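Local coordinates for protein fatty acid synthase 1, isoform A (Drosophila melanogaster, PDB 6FN6) that probably catalyses the building of long-chain saturated fatty acids from acetyl-CoA and malonyl-CoA with NADPH, this chain being its dehydratase, enoylreductase and ketoreductase region, at residues I711-G716 with L783-L788; T734-V739 with E757-N762. All coordinates share one frame; numbering follows the deposited sequence.

Interaction 1 (I711-G716 with L783-L788)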
ATOM      1  N   ILE A 711       2.238  20.224  10.476  1.00 52.56           N
ATOM      2  CA  ILE A 711       1.129  19.291  10.291  1.00 50.83           C
ATOM      3  C   ILE A 711       0.228  19.722   9.138  1.00 50.33           C
ATOM      4  O   ILE A 711      -0.098  20.901   8.991  1.00 51.43           O
ATOM      5  CB  ILE A 711       0.307  19.143  11.585  1.00 50.83           C
ATOM      6  CG1 ILE A 711      -0.740  18.039  11.417  1.00 49.01           C
ATOM      7  CG2 ILE A 711      -0.381  20.459  11.938  1.00 52.08           C
ATOM      8  CD1 ILE A 711      -1.325  17.539  12.725  1.00 48.84           C
ATOM      9  N   LEU A 712      -0.188  18.744   8.342  1.00 49.14           N
ATOM     10  CA  LEU A 712      -1.115  18.979   7.242  1.00 49.62           C
ATOM     11  C   LEU A 712      -2.511  18.535   7.648  1.00 48.18           C
ATOM     12  O   LEU A 712      -2.777  17.339   7.765  1.00 46.88           O
ATOM     13  CB  LEU A 712      -0.667  18.229   5.984  1.00 49.37           C
ATOM     14  CG  LEU A 712      -1.625  18.283   4.788  1.00 46.88           C
ATOM     15  CD1 LEU A 712      -1.842  19.715   4.326  1.00 48.24           C
ATOM     16  CD2 LEU A 712      -1.110  17.422   3.644  1.00 46.12           C
ATOM     17  N   ILE A 713      -3.389  19.508   7.877  1.00 53.50           N
ATOM     18  CA  ILE A 713      -4.774  19.233   8.247  1.00 50.02           C
ATOM     19  C   ILE A 713      -5.672  19.401   7.029  1.00 50.14           C
ATOM     20  O   ILE A 713      -5.963  20.526   6.615  1.00 49.70           O
ATOM     21  CB  ILE A 713      -5.266  20.154   9.384  1.00 52.08           C
ATOM     22  CG1 ILE A 713      -4.223  20.274  10.499  1.00 55.82           C
ATOM     23  CG2 ILE A 713      -6.598  19.660   9.924  1.00 49.68           C
ATOM     24  CD1 ILE A 713      -3.996  19.009  11.278  1.00 56.62           C
ATOM     25  N   HIS A 714      -6.112  18.289   6.455  1.00 45.33           N
ATOM     26  CA  HIS A 714      -7.039  18.340   5.333  1.00 44.96           C
ATOM     27  C   HIS A 714      -8.432  18.731   5.818  1.00 45.00           C
ATOM     28  O   HIS A 714      -8.752  18.583   6.998  1.00 44.86           O
ATOM     29  CB  HIS A 714      -7.090  16.993   4.611  1.00 43.52           C
ATOM     30  CG  HIS A 714      -5.979  16.789   3.628  1.00 43.67           C
ATOM     31  ND1 HIS A 714      -5.507  17.801   2.819  1.00 44.86           N
ATOM     32  CD2 HIS A 714      -5.249  15.692   3.322  1.00 42.88           C
ATOM     33  CE1 HIS A 714      -4.535  17.334   2.057  1.00 44.75           C
ATOM     34  NE2 HIS A 714      -4.358  16.056   2.343  1.00 43.56           N
ATOM     35  N   ALA A 715      -9.246  19.251   4.903  1.00 67.20           N
ATOM     36  CA  ALA A 715     -10.605  19.680   5.222  1.00 69.38           C
ATOM     37  C   ALA A 715     -10.594  20.669   6.379  1.00 71.10           C
ATOM     38  O   ALA A 715     -11.268  20.466   7.389  1.00 71.49           O
ATOM     39  CB  ALA A 715     -11.476  18.477   5.558  1.00 66.56           C
ATOM     40  N   GLY A 716      -9.832  21.744   6.217  1.00 48.22           N
ATOM     41  CA  GLY A 716      -9.648  22.718   7.275  1.00 49.63           C
ATOM     42  C   GLY A 716     -10.931  23.265   7.866  1.00 52.98           C
ATOM     43  O   GLY A 716     -11.107  23.272   9.084  1.00 51.87           O
ATOM     44  N   LEU A 783       3.304  15.403  10.464  1.00 48.49           N
ATOM     45  CA  LEU A 783       2.044  14.690  10.626  1.00 47.17           C
ATOM     46  C   LEU A 783       1.063  15.068   9.529  1.00 46.42           C
ATOM     47  O   LEU A 783       1.075  16.192   9.025  1.00 47.22           O
ATOM     48  CB  LEU A 783       1.407  14.982  11.987  1.00 47.70           C
ATOM     49  CG  LEU A 783       2.271  14.868  13.241  1.00 48.88           C
ATOM     50  CD1 LEU A 783       2.598  16.254  13.769  1.00 50.64           C
ATOM     51  CD2 LEU A 783       1.578  14.033  14.302  1.00 48.39           C
ATOM     52  N   VAL A 784       0.209  14.115   9.173  1.00 45.00           N
ATOM     53  CA  VAL A 784      -0.882  14.363   8.247  1.00 44.31           C
ATOM     54  C   VAL A 784      -2.163  13.828   8.867  1.00 43.39           C
ATOM     55  O   VAL A 784      -2.256  12.646   9.199  1.00 42.52           O
ATOM     56  CB  VAL A 784      -0.622  13.714   6.874  1.00 43.55           C
ATOM     57  CG1 VAL A 784      -1.779  13.987   5.916  1.00 43.01           C
ATOM     58  CG2 VAL A 784       0.687  14.216   6.288  1.00 44.51           C
ATOM     59  N   LEU A 785      -3.143  14.710   9.035  1.00 43.70           N
ATOM     60  CA  LEU A 785      -4.476  14.300   9.458  1.00 42.85           C
ATOM     61  C   LEU A 785      -5.364  14.256   8.225  1.00 42.08           C
ATOM     62  O   LEU A 785      -5.799  15.295   7.730  1.00 42.71           O
ATOM     63  CB  LEU A 785      -5.043  15.260  10.502  1.00 43.82           C
ATOM     64  CG  LEU A 785      -6.401  14.878  11.099  1.00 44.43           C
ATOM     65  CD1 LEU A 785      -6.307  13.576  11.890  1.00 43.00           C
ATOM     66  CD2 LEU A 785      -6.938  16.004  11.970  1.00 46.36           C
ATOM     67  N   ASN A 786      -5.625  13.050   7.732  1.00 44.37           N
ATOM     68  CA  ASN A 786      -6.271  12.877   6.435  1.00 40.56           C
ATOM     69  C   ASN A 786      -7.705  12.347   6.528  1.00 39.87           C
ATOM     70  O   ASN A 786      -7.982  11.384   7.247  1.00 38.58           O
ATOM     71  CB  ASN A 786      -5.441  11.929   5.570  1.00 39.78           C
ATOM     72  CG  ASN A 786      -5.979  11.803   4.163  1.00 39.41           C
ATOM     73  OD1 ASN A 786      -6.325  12.800   3.529  1.00 40.06           O
ATOM     74  ND2 ASN A 786      -6.056  10.576   3.666  1.00 38.54           N
ATOM     75  N   SER A 787      -8.606  12.990   5.787  1.00 49.34           N
ATOM     76  CA  SER A 787      -9.969  12.500   5.603  1.00 49.22           C
ATOM     77  C   SER A 787     -10.288  12.398   4.110  1.00 50.61           C
ATOM     78  O   SER A 787     -11.424  12.121   3.726  1.00 51.63           O
ATOM     79  CB  SER A 787     -10.983  13.409   6.300  1.00 50.71           C
ATOM     80  OG  SER A 787     -10.871  14.747   5.848  1.00 52.91           O
ATOM     81  N   LEU A 788      -9.282  12.645   3.275  1.00 44.78           N
ATOM     82  CA  LEU A 788      -9.414  12.510   1.826  1.00 42.57           C
ATOM     83  C   LEU A 788      -9.086  11.076   1.417  1.00 41.07           C
ATOM     84  O   LEU A 788      -8.589  10.295   2.231  1.00 39.74           O
ATOM     85  CB  LEU A 788      -8.491  13.502   1.109  1.00 41.89           C
ATOM     86  CG  LEU A 788      -9.038  14.914   0.860  1.00 41.37           C
ATOM     87  CD1 LEU A 788      -9.724  15.489   2.093  1.00 41.52           C
ATOM     88  CD2 LEU A 788      -7.916  15.831   0.406  1.00 42.57           C
TER
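Two torsions bring His714 and Leu788 together: each side chain turns its CG anti to its own carbonyl carbon (chi1 -82° in His714, -86° in Leu788). The methyl CD2 of Leu788 thereby rests over the centre of the imidazole, 3.8 Å from the His714 ring centroid, a CH-pi contact almost on the ring normal. Leu712 CG lies against the opposite face, nearer the rim. At the ring's edge Asn786 OD1 approaches His714 CD2 at 3.1 Å, with amide and ring planes steeply inclined to each other. The same oxygen accepts a hydrogen bond from Leu788 N (3.0 Å), which comes from above the carbonyl plane, closing an Asx turn, while Asn786 ND2 bonds to Glu808. Both ring nitrogens of this buried histidine are satisfied, ND1 by Thr738 and NE2 by Ser796, which fixes its rotation. With an alanine here, Thr738 and Ser796 would probably lose their ring partner, and a gap would open beneath Leu788 CD2. Leading up to these residues the strands run parallel: Leu712 N bonds to Leu783 O and Leu785 N to Leu712 O, both at 2.9 Å. A longer bond of 3.3 Å joins His714 N to Leu785 O. Ile713 CD1 packs on Leu785 CB at 4.0 Å. Such central parallel strands, the first leading into a glycine-rich turn, are characteristic of the Rossmann-type nucleotide-binding fold of zinc-binding dehydrogenase relatives, here consistent with the enoylreductase.

Interaction 2 (T734-V739 with E757-N762)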
ATOM      1  N   THR A 734       3.341  24.382  13.043  1.00 60.47           N
ATOM      2  CA  THR A 734       3.090  25.039  11.768  1.00 59.88           C
ATOM      3  C   THR A 734       2.012  24.245  11.036  1.00 58.50           C
ATOM      4  O   THR A 734       2.121  23.027  10.878  1.00 57.27           O
ATOM      5  CB  THR A 734       4.369  25.142  10.918  1.00 60.31           C
ATOM      6  OG1 THR A 734       5.291  26.043  11.546  1.00 62.23           O
ATOM      7  CG2 THR A 734       4.056  25.640   9.508  1.00 59.87           C
ATOM      8  N   VAL A 735       0.964  24.938  10.603  1.00 57.71           N
ATOM      9  CA  VAL A 735      -0.193  24.275  10.027  1.00 55.97           C
ATOM     10  C   VAL A 735      -0.334  24.539   8.531  1.00 55.68           C
ATOM     11  O   VAL A 735      -0.273  25.680   8.073  1.00 57.11           O
ATOM     12  CB  VAL A 735      -1.476  24.694  10.777  1.00 56.25           C
ATOM     13  CG1 VAL A 735      -2.713  24.159  10.082  1.00 54.67           C
ATOM     14  CG2 VAL A 735      -1.434  24.205  12.211  1.00 56.31           C
ATOM     15  N   PHE A 736      -0.516  23.454   7.784  1.00 53.94           N
ATOM     16  CA  PHE A 736      -0.945  23.518   6.394  1.00 53.46           C
ATOM     17  C   PHE A 736      -2.372  22.970   6.317  1.00 52.16           C
ATOM     18  O   PHE A 736      -2.724  22.052   7.057  1.00 51.03           O
ATOM     19  CB  PHE A 736      -0.006  22.717   5.491  1.00 52.68           C
ATOM     20  CG  PHE A 736       1.381  23.290   5.398  1.00 54.00           C
ATOM     21  CD1 PHE A 736       1.695  24.222   4.422  1.00 56.80           C
ATOM     22  CD2 PHE A 736       2.370  22.899   6.288  1.00 55.14           C
ATOM     23  CE1 PHE A 736       2.973  24.755   4.336  1.00 58.86           C
ATOM     24  CE2 PHE A 736       3.647  23.429   6.206  1.00 57.79           C
ATOM     25  CZ  PHE A 736       3.948  24.358   5.229  1.00 58.52           C
ATOM     26  N   THR A 737      -3.201  23.543   5.450  1.00 66.84           N
ATOM     27  CA  THR A 737      -4.568  23.052   5.293  1.00 71.35           C
ATOM     28  C   THR A 737      -5.061  23.129   3.858  1.00 69.14           C
ATOM     29  O   THR A 737      -4.390  23.669   2.979  1.00 70.31           O
ATOM     30  CB  THR A 737      -5.567  23.835   6.176  1.00 76.67           C
ATOM     31  OG1 THR A 737      -5.563  25.220   5.802  1.00 80.75           O
ATOM     32  CG2 THR A 737      -5.206  23.703   7.636  1.00 79.15           C
ATOM     33  N   THR A 738      -6.247  22.570   3.640  1.00 61.26           N
ATOM     34  CA  THR A 738      -6.913  22.634   2.349  1.00 59.48           C
ATOM     35  C   THR A 738      -8.388  22.981   2.551  1.00 62.54           C
ATOM     36  O   THR A 738      -8.950  22.741   3.620  1.00 61.61           O
ATOM     37  CB  THR A 738      -6.779  21.307   1.584  1.00 56.67           C
ATOM     38  OG1 THR A 738      -7.157  20.217   2.433  1.00 55.32           O
ATOM     39  CG2 THR A 738      -5.341  21.111   1.120  1.00 55.01           C
ATOM     40  N   VAL A 739      -9.009  23.548   1.520  1.00 55.44           N
ATOM     41  CA  VAL A 739     -10.402  23.978   1.598  1.00 60.53           C
ATOM     42  C   VAL A 739     -11.141  23.654   0.307  1.00 61.63           C
ATOM     43  O   VAL A 739     -10.532  23.540  -0.758  1.00 60.91           O
ATOM     44  CB  VAL A 739     -10.506  25.482   1.905  1.00 68.41           C
ATOM     45  CG1 VAL A 739     -10.012  25.775   3.311  1.00 72.06           C
ATOM     46  CG2 VAL A 739      -9.732  26.297   0.871  1.00 70.84           C
ATOM     47  N   GLU A 757      -1.742  32.375   4.310  1.00 77.54           N
ATOM     48  CA  GLU A 757      -2.403  32.112   3.031  1.00 80.81           C
ATOM     49  C   GLU A 757      -1.564  31.144   2.200  1.00 80.32           C
ATOM     50  O   GLU A 757      -2.096  30.313   1.464  1.00 77.75           O
ATOM     51  CB  GLU A 757      -2.626  33.406   2.245  1.00 86.03           C
ATOM     52  CG  GLU A 757      -3.564  34.394   2.908  1.00 91.66           C
ATOM     53  CD  GLU A 757      -3.647  35.707   2.156  1.00 97.60           C
ATOM     54  OE1 GLU A 757      -3.028  35.814   1.075  1.00100.14           O
ATOM     55  OE2 GLU A 757      -4.308  36.641   2.657  1.00 99.75           O
ATOM     56  N   ARG A 758      -0.245  31.269   2.330  1.00106.63           N
ATOM     57  CA  ARG A 758       0.703  30.378   1.668  1.00110.65           C
ATOM     58  C   ARG A 758       0.445  28.918   2.020  1.00105.84           C
ATOM     59  O   ARG A 758       0.806  28.014   1.265  1.00107.16           O
ATOM     60  CB  ARG A 758       2.135  30.753   2.058  1.00113.18           C
ATOM     61  CG  ARG A 758       2.595  32.110   1.552  1.00119.36           C
ATOM     62  CD  ARG A 758       3.973  32.463   2.097  1.00122.58           C
ATOM     63  NE  ARG A 758       5.005  31.506   1.702  1.00125.97           N
ATOM     64  CZ  ARG A 758       5.688  31.557   0.562  1.00131.69           C
ATOM     65  NH1 ARG A 758       5.457  32.519  -0.321  1.00133.89           N
ATOM     66  NH2 ARG A 758       6.609  30.639   0.303  1.00134.09           N
ATOM     67  N   ASN A 759      -0.174  28.695   3.175  1.00 71.41           N
ATOM     68  CA  ASN A 759      -0.351  27.353   3.711  1.00 65.48           C
ATOM     69  C   ASN A 759      -1.749  26.774   3.475  1.00 60.58           C
ATOM     70  O   ASN A 759      -2.074  25.723   4.023  1.00 60.84           O
ATOM     71  CB  ASN A 759      -0.041  27.361   5.209  1.00 68.24           C
ATOM     72  CG  ASN A 759       1.443  27.514   5.495  1.00 72.03           C
ATOM     73  OD1 ASN A 759       2.237  27.763   4.589  1.00 73.64           O
ATOM     74  ND2 ASN A 759       1.822  27.379   6.760  1.00 74.10           N
ATOM     75  N   ILE A 760      -2.569  27.446   2.671  1.00 70.27           N
ATOM     76  CA  ILE A 760      -3.908  26.942   2.363  1.00 63.12           C
ATOM     77  C   ILE A 760      -3.978  26.443   0.925  1.00 61.18           C
ATOM     78  O   ILE A 760      -3.952  27.233  -0.019  1.00 62.38           O
ATOM     79  CB  ILE A 760      -4.985  28.016   2.608  1.00 59.10           C
ATOM     80  CG1 ILE A 760      -4.911  28.522   4.052  1.00 58.88           C
ATOM     81  CG2 ILE A 760      -6.375  27.458   2.292  1.00 58.12           C
ATOM     82  CD1 ILE A 760      -5.921  29.608   4.389  1.00 60.38           C
ATOM     83  N   GLY A 761      -4.109  25.132   0.768  1.00 61.36           N
ATOM     84  CA  GLY A 761      -4.210  24.529  -0.547  1.00 61.04           C
ATOM     85  C   GLY A 761      -5.647  24.229  -0.924  1.00 61.23           C
ATOM     86  O   GLY A 761      -6.579  24.632  -0.228  1.00 59.91           O
ATOM     87  N   ASN A 762      -5.826  23.509  -2.025  1.00 59.81           N
ATOM     88  CA  ASN A 762      -7.159  23.183  -2.509  1.00 60.56           C
ATOM     89  C   ASN A 762      -7.428  21.696  -2.311  1.00 57.22           C
ATOM     90  O   ASN A 762      -6.611  20.852  -2.677  1.00 56.01           O
ATOM     91  CB  ASN A 762      -7.300  23.572  -3.983  1.00 64.85           C
ATOM     92  CG  ASN A 762      -8.662  23.234  -4.549  1.00 66.05           C
ATOM     93  OD1 ASN A 762      -9.604  22.944  -3.809  1.00 65.89           O
ATOM     94  ND2 ASN A 762      -8.779  23.284  -5.872  1.00 66.77           N
TER
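A beta-alpha-beta unit of the Rossmann-type sheet is closed here: strand 734-739 leads through helix 742-751 to the parallel strand 760-762, an outermost strand of the sheet. Backbone hydrogen bonds join the two, beginning with Thr737 N to Asn759 O at 2.8 Å. Gly761 N then donates to Thr737 O at 2.7 Å. The third, from Val739 N to Gly761 O, is longer at 3.2 Å and less straight. On the face bearing Thr737 and Val739, Val739 CG2 meets Ile760 CG2 at 3.8 Å, and Leu748 and Leu749 of the connecting helix pack against this pair, Leu748 on Val739 and Leu749 on Ile760. On the other face the methyl CG2 of Thr738 rests against the backbone of Gly761. The buried Asn759, at the end of the 3-10 turn 757-759, extends the pairing with its side chain. Its CG stands anti to its carbonyl carbon (chi1 -72°), which lays the amide over one face of the Phe736 ring, the two planes 32° apart. Asn759 ND2 sits 3.7 Å above that ring, toward its rim, and from there donates to Val735 O at 3.0 Å, approaching from above the carbonyl plane.

How the interactions relate
Interactions 1 and 2 lie in one six-stranded parallel sheet, their centres about 10 Å apart, and together they line up four adjacent strands in the order 760-762, 734-739, 710-713, 781-786. Interaction 2 is nested in the loop closed by interaction 1: the chain steps outward from 710-713 through helix 719-731 and helix 742-751 to the edge, then returns through helix 768-775 to the far side of its starting strand. Backbone bonds Ile711 N to Thr734 O and Ile713 N to Phe736 O, each 2.8 Å, join the two contacts. The switch to the other side of the first strand, all strands staying parallel, is the Rossmann principle, consistent with the nucleotide-binding half of the enoylreductase.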